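PDB 3AY8: glutathione S-transferase from Bombyx mori, which probably catalyses the conjugation of glutathione to electrophilic substrates, working as a cytosolic homodimer. Local coordinates for residues I114-I126 against R204-Q216. Residues are numbered along the deposited sequence; the frame is centred on the assembly and turned at random. Where two conformers were deposited one is given.
Sequences ICFPILFLGETEI and RTFGDAVKKNIKQ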
loop_
_atom_site.group_PDB
_atom_site.type_symbol
_atom_site.label_atom_id
_atom_site.label_comp_id
_atom_site.label_asym_id
_atom_site.label_seq_id
_atom_site.Cartn_x
_atom_site.Cartn_y
_atom_site.Cartn_z
ATOM N N ILE A 114 7.798 -13.669 -3.195
ATOM C CA ILE A 114 8.133 -15.087 -3.049
ATOM C C ILE A 114 7.171 -15.996 -3.827
ATOM O O ILE A 114 7.606 -16.842 -4.620
ATOM C CB ILE A 114 8.159 -15.485 -1.557
ATOM C CG1 ILE A 114 9.340 -14.806 -0.858
ATOM C CG2 ILE A 114 8.202 -17.035 -1.365
ATOM C CD1 ILE A 114 9.143 -14.627 0.651
ATOM N N CYS A 115 5.870 -15.805 -3.624
ATOM C CA CYS A 115 4.880 -16.775 -4.111
ATOM C C CYS A 115 4.480 -16.671 -5.581
ATOM O O CYS A 115 4.238 -17.695 -6.214
ATOM C CB CYS A 115 3.634 -16.777 -3.227
ATOM S SG CYS A 115 3.987 -17.216 -1.518
ATOM N N PHE A 116 4.394 -15.455 -6.112
ATOM C CA PHE A 116 3.971 -15.255 -7.499
ATOM C C PHE A 116 4.893 -15.945 -8.525
ATOM O O PHE A 116 4.404 -16.581 -9.463
ATOM C CB PHE A 116 3.831 -13.762 -7.814
ATOM C CG PHE A 116 3.356 -13.475 -9.212
ATOM C CD1 PHE A 116 1.997 -13.265 -9.470
ATOM C CD2 PHE A 116 4.261 -13.405 -10.272
ATOM C CE1 PHE A 116 1.546 -12.998 -10.760
ATOM C CE2 PHE A 116 3.820 -13.147 -11.574
ATOM C CZ PHE A 116 2.461 -12.939 -11.816
ATOM N N PRO A 117 6.223 -15.808 -8.375
ATOM C CA PRO A 117 7.072 -16.473 -9.362
ATOM C C PRO A 117 7.036 -17.994 -9.252
ATOM O O PRO A 117 7.274 -18.683 -10.253
ATOM C CB PRO A 117 8.470 -15.944 -9.029
ATOM C CG PRO A 117 8.212 -14.632 -8.354
ATOM C CD PRO A 117 7.008 -14.891 -7.527
ATOM N N ILE A 118 6.755 -18.499 -8.048
ATOM C CA ILE A 118 6.644 -19.936 -7.800
ATOM C C ILE A 118 5.350 -20.485 -8.419
ATOM O O ILE A 118 5.344 -21.581 -8.982
ATOM C CB ILE A 118 6.704 -20.269 -6.278
ATOM C CG1 ILE A 118 8.115 -20.044 -5.737
ATOM C CG2 ILE A 118 6.240 -21.698 -5.994
ATOM C CD1 ILE A 118 8.234 -20.169 -4.219
ATOM N N LEU A 119 4.263 -19.722 -8.301
ATOM C CA LEU A 119 2.971 -20.142 -8.845
ATOM C C LEU A 119 2.937 -20.082 -10.368
ATOM O O LEU A 119 2.390 -20.977 -11.006
ATOM C CB LEU A 119 1.825 -19.278 -8.294
ATOM C CG LEU A 119 1.392 -19.405 -6.834
ATOM C CD1 LEU A 119 0.661 -18.144 -6.367
ATOM C CD2 LEU A 119 0.521 -20.641 -6.628
ATOM N N PHE A 120 3.525 -19.031 -10.937
ATOM C CA PHE A 120 3.287 -18.680 -12.338
ATOM C C PHE A 120 4.517 -18.604 -13.231
ATOM O O PHE A 120 4.394 -18.758 -14.443
ATOM C CB PHE A 120 2.532 -17.348 -12.439
ATOM C CG PHE A 120 1.200 -17.343 -11.745
ATOM C CD1 PHE A 120 0.188 -18.222 -12.134
ATOM C CD2 PHE A 120 0.951 -16.448 -10.713
ATOM C CE1 PHE A 120 -1.051 -18.214 -11.492
ATOM C CE2 PHE A 120 -0.289 -16.425 -10.069
ATOM C CZ PHE A 120 -1.291 -17.314 -10.457
ATOM N N LEU A 121 5.688 -18.358 -12.655
ATOM C CA LEU A 121 6.862 -18.028 -13.472
ATOM C C LEU A 121 7.943 -19.100 -13.474
ATOM O O LEU A 121 9.070 -18.844 -13.896
ATOM C CB LEU A 121 7.463 -16.681 -13.057
ATOM C CG LEU A 121 6.597 -15.419 -13.003
ATOM C CD1 LEU A 121 7.462 -14.218 -12.630
ATOM C CD2 LEU A 121 5.872 -15.158 -14.321
ATOM N N GLY A 122 7.604 -20.298 -13.004
ATOM C CA GLY A 122 8.538 -21.413 -13.046
ATOM C C GLY A 122 9.567 -21.461 -11.930
ATOM O O GLY A 122 10.505 -22.259 -11.992
ATOM N N GLU A 123 9.412 -20.615 -10.910
ATOM C CA GLU A 123 10.340 -20.628 -9.771
ATOM C C GLU A 123 10.042 -21.831 -8.880
ATOM O O GLU A 123 8.877 -22.153 -8.643
ATOM C CB GLU A 123 10.277 -19.312 -8.975
ATOM C CG GLU A 123 11.288 -19.222 -7.823
ATOM C CD GLU A 123 12.735 -19.438 -8.280
ATOM O OE1 GLU A 123 13.295 -18.539 -8.942
ATOM O OE2 GLU A 123 13.308 -20.507 -7.976
ATOM N N THR A 124 11.093 -22.496 -8.402
ATOM C CA THR A 124 10.944 -23.749 -7.647
ATOM C C THR A 124 11.510 -23.689 -6.223
ATOM O O THR A 124 11.475 -24.683 -5.487
ATOM C CB THR A 124 11.618 -24.930 -8.385
ATOM O OG1 THR A 124 12.956 -24.556 -8.730
ATOM C CG2 THR A 124 10.848 -25.297 -9.653
ATOM N N GLU A 125 12.053 -22.540 -5.840
ATOM C CA GLU A 125 12.598 -22.383 -4.491
ATOM C C GLU A 125 12.338 -20.993 -3.919
ATOM O O GLU A 125 12.030 -20.051 -4.648
ATOM C CB GLU A 125 14.104 -22.718 -4.449
ATOM C CG GLU A 125 14.952 -21.985 -5.486
ATOM C CD GLU A 125 16.450 -22.020 -5.182
ATOM O OE1 GLU A 125 17.033 -23.126 -5.114
ATOM O OE2 GLU A 125 17.050 -20.931 -5.026
ATOM N N ILE A 126 12.448 -20.879 -2.603
ATOM C CA ILE A 126 12.355 -19.587 -1.944
ATOM C C ILE A 126 13.765 -18.989 -1.877
ATOM O O ILE A 126 14.635 -19.535 -1.201
ATOM C CB ILE A 126 11.694 -19.727 -0.555
ATOM C CG1 ILE A 126 10.292 -20.364 -0.722
ATOM C CG2 ILE A 126 11.662 -18.365 0.166
ATOM C CD1 ILE A 126 9.458 -20.532 0.564
ATOM N N ARG A 204 -5.271 -21.987 2.825
ATOM C CA ARG A 204 -4.788 -23.349 2.606
ATOM C C ARG A 204 -4.743 -23.709 1.126
ATOM O O ARG A 204 -3.803 -24.357 0.688
ATOM C CB ARG A 204 -5.614 -24.372 3.389
ATOM C CG ARG A 204 -4.895 -25.734 3.565
ATOM C CD ARG A 204 -5.377 -26.471 4.818
ATOM N NE ARG A 204 -6.833 -26.464 4.876
ATOM C CZ ARG A 204 -7.562 -25.808 5.773
ATOM N NH1 ARG A 204 -8.878 -25.867 5.691
ATOM N NH2 ARG A 204 -6.990 -25.112 6.750
ATOM N N THR A 205 -5.737 -23.273 0.352
ATOM C CA THR A 205 -5.708 -23.492 -1.096
ATOM C C THR A 205 -4.514 -22.742 -1.706
ATOM O O THR A 205 -3.802 -23.300 -2.529
ATOM C CB THR A 205 -7.017 -23.040 -1.787
ATOM O OG1 THR A 205 -8.136 -23.623 -1.127
ATOM C CG2 THR A 205 -7.046 -23.473 -3.233
ATOM N N PHE A 206 -4.307 -21.489 -1.292
ATOM C CA PHE A 206 -3.145 -20.692 -1.736
ATOM C C PHE A 206 -1.858 -21.437 -1.376
ATOM O O PHE A 206 -1.001 -21.664 -2.238
ATOM C CB PHE A 206 -3.156 -19.288 -1.097
ATOM C CG PHE A 206 -1.909 -18.466 -1.371
ATOM C CD1 PHE A 206 -1.791 -17.720 -2.552
ATOM C CD2 PHE A 206 -0.865 -18.416 -0.437
ATOM C CE1 PHE A 206 -0.639 -16.936 -2.803
ATOM C CE2 PHE A 206 0.286 -17.650 -0.675
ATOM C CZ PHE A 206 0.406 -16.913 -1.859
ATOM N N GLY A 207 -1.746 -21.822 -0.106
ATOM C CA GLY A 207 -0.570 -22.532 0.401
ATOM C C GLY A 207 -0.267 -23.802 -0.374
ATOM O O GLY A 207 0.874 -24.028 -0.769
ATOM N N ASP A 208 -1.292 -24.625 -0.603
ATOM C CA ASP A 208 -1.123 -25.876 -1.357
ATOM C C ASP A 208 -0.596 -25.635 -2.775
ATOM O O ASP A 208 0.306 -26.337 -3.232
ATOM C CB ASP A 208 -2.430 -26.674 -1.404
ATOM C CG ASP A 208 -2.834 -27.247 -0.040
ATOM O OD1 ASP A 208 -2.059 -27.145 0.932
ATOM O OD2 ASP A 208 -3.947 -27.800 0.063
ATOM N N ALA A 209 -1.142 -24.637 -3.461
ATOM C CA ALA A 209 -0.707 -24.327 -4.823
ATOM C C ALA A 209 0.757 -23.868 -4.883
ATOM O O ALA A 209 1.481 -24.204 -5.828
ATOM C CB ALA A 209 -1.638 -23.306 -5.472
ATOM N N VAL A 210 1.200 -23.118 -3.872
ATOM C CA VAL A 210 2.614 -22.732 -3.789
ATOM C C VAL A 210 3.536 -23.946 -3.514
ATOM O O VAL A 210 4.513 -24.153 -4.235
ATOM C CB VAL A 210 2.864 -21.583 -2.760
ATOM C CG1 VAL A 210 4.333 -21.168 -2.753
ATOM C CG2 VAL A 210 1.967 -20.361 -3.072
ATOM N N LYS A 211 3.205 -24.714 -2.476
ATOM C CA LYS A 211 3.996 -25.879 -2.078
ATOM C C LYS A 211 4.175 -26.818 -3.254
ATOM O O LYS A 211 5.276 -27.313 -3.501
ATOM C CB LYS A 211 3.316 -26.634 -0.935
ATOM C CG LYS A 211 3.410 -25.968 0.417
ATOM C CD LYS A 211 2.357 -26.558 1.339
ATOM C CE LYS A 211 2.698 -26.309 2.777
ATOM N NZ LYS A 211 1.496 -26.384 3.638
ATOM N N LYS A 212 3.081 -27.030 -3.984
ATOM C CA LYS A 212 3.032 -27.971 -5.096
ATOM C C LYS A 212 4.183 -27.699 -6.074
ATOM O O LYS A 212 4.740 -28.628 -6.645
ATOM C CB LYS A 212 1.675 -27.893 -5.811
ATOM C CG LYS A 212 1.470 -28.968 -6.878
ATOM C CD LYS A 212 0.037 -29.001 -7.403
ATOM C CE LYS A 212 -0.092 -30.052 -8.505
ATOM N NZ LYS A 212 -1.508 -30.431 -8.773
ATOM N N ASN A 213 4.555 -26.428 -6.238
ATOM C CA ASN A 213 5.630 -26.066 -7.166
ATOM C C ASN A 213 7.037 -25.957 -6.572
ATOM O O ASN A 213 8.009 -25.770 -7.307
ATOM C CB ASN A 213 5.270 -24.799 -7.932
ATOM C CG ASN A 213 4.213 -25.044 -8.975
ATOM O OD1 ASN A 213 3.866 -26.191 -9.257
ATOM N ND2 ASN A 213 3.695 -23.971 -9.561
ATOM N N ILE A 214 7.145 -26.078 -5.254
ATOM C CA ILE A 214 8.440 -26.042 -4.587
ATOM C C ILE A 214 9.071 -27.439 -4.607
ATOM O O ILE A 214 8.461 -28.413 -4.154
ATOM C CB ILE A 214 8.346 -25.516 -3.126
ATOM C CG1 ILE A 214 7.769 -24.094 -3.096
ATOM C CG2 ILE A 214 9.728 -25.552 -2.452
ATOM C CD1 ILE A 214 7.497 -23.559 -1.699
ATOM N N LYS A 215 10.285 -27.521 -5.147
ATOM C CA LYS A 215 11.058 -28.762 -5.152
ATOM C C LYS A 215 11.837 -28.894 -3.844
ATOM O O LYS A 215 12.782 -28.143 -3.606
ATOM C CB LYS A 215 12.001 -28.807 -6.366
ATOM C CG LYS A 215 11.285 -29.051 -7.703
ATOM C CD LYS A 215 12.276 -29.223 -8.857
ATOM C CE LYS A 215 11.555 -29.384 -10.189
ATOM N NZ LYS A 215 12.497 -29.227 -11.332
ATOM N N GLN A 216 11.415 -29.832 -2.992
ATOM C CA GLN A 216 12.051 -30.051 -1.687
ATOM C C GLN A 216 13.204 -31.043 -1.791
ATOM O O GLN A 216 14.093 -30.883 -2.632
ATOM C CB GLN A 216 11.026 -30.521 -0.651
#
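Leu119 and Val210 meet where the end of helix 90-120 crosses the end of helix 196-213, the local axes passing 8.6 Å apart at 65°. Followed outward, Leu119 shows why a branched aliphatic chain suits this place. Its CB lies over the centre of the Phe120 ring in its own helix, and CG, beside the backbone N (chi1 -71°), turns to Val210 CG2. There the branches part: CD1 goes to the Phe206 ring, 4.0 Å from its CE1, while CD2 settles against Ala209, 3.6 Å from its CB, where a small methyl lets the leucine come close to the helix backbone. Val210, beta-branched, serves two neighbours at once, with CG2 on Leu119 and CG1 3.8 Å from Ile118 CG2. One turn before Leu119, slim Cys115 brings CB to 3.5 Å from Phe206 CZ, and its sulfur lies obliquely beside the ring in a sulfur-aromatic contact; Val173 of helix 158-173 also touches Cys115, Phe206 and Val210.

Beyond this core two hydrogen bonds cross the contact. Near the end of its helix, Asn213 sends ND2 to Ile118 O (3.0 Å, 156° at the hydrogen), and the oxygen lies close to the plane of the Asn213 amide, as suits an N-H donor. With an alanine in its place, Ile118 O would probably lose this donor and the two helix ends this side-chain hydrogen bond. Farther on, Lys215 N bonds to Thr124 O at 3.1 Å, holding the C-terminal tail beside the loop after helix 90-120. Glu123 OE2 steadies that loop by accepting from the backbone N of both Thr124 and Glu125. The arrangement belongs to the all-helical C-terminal domain of the glutathione transferase fold, its last helix and tail packed against the end of the long helix 90-120.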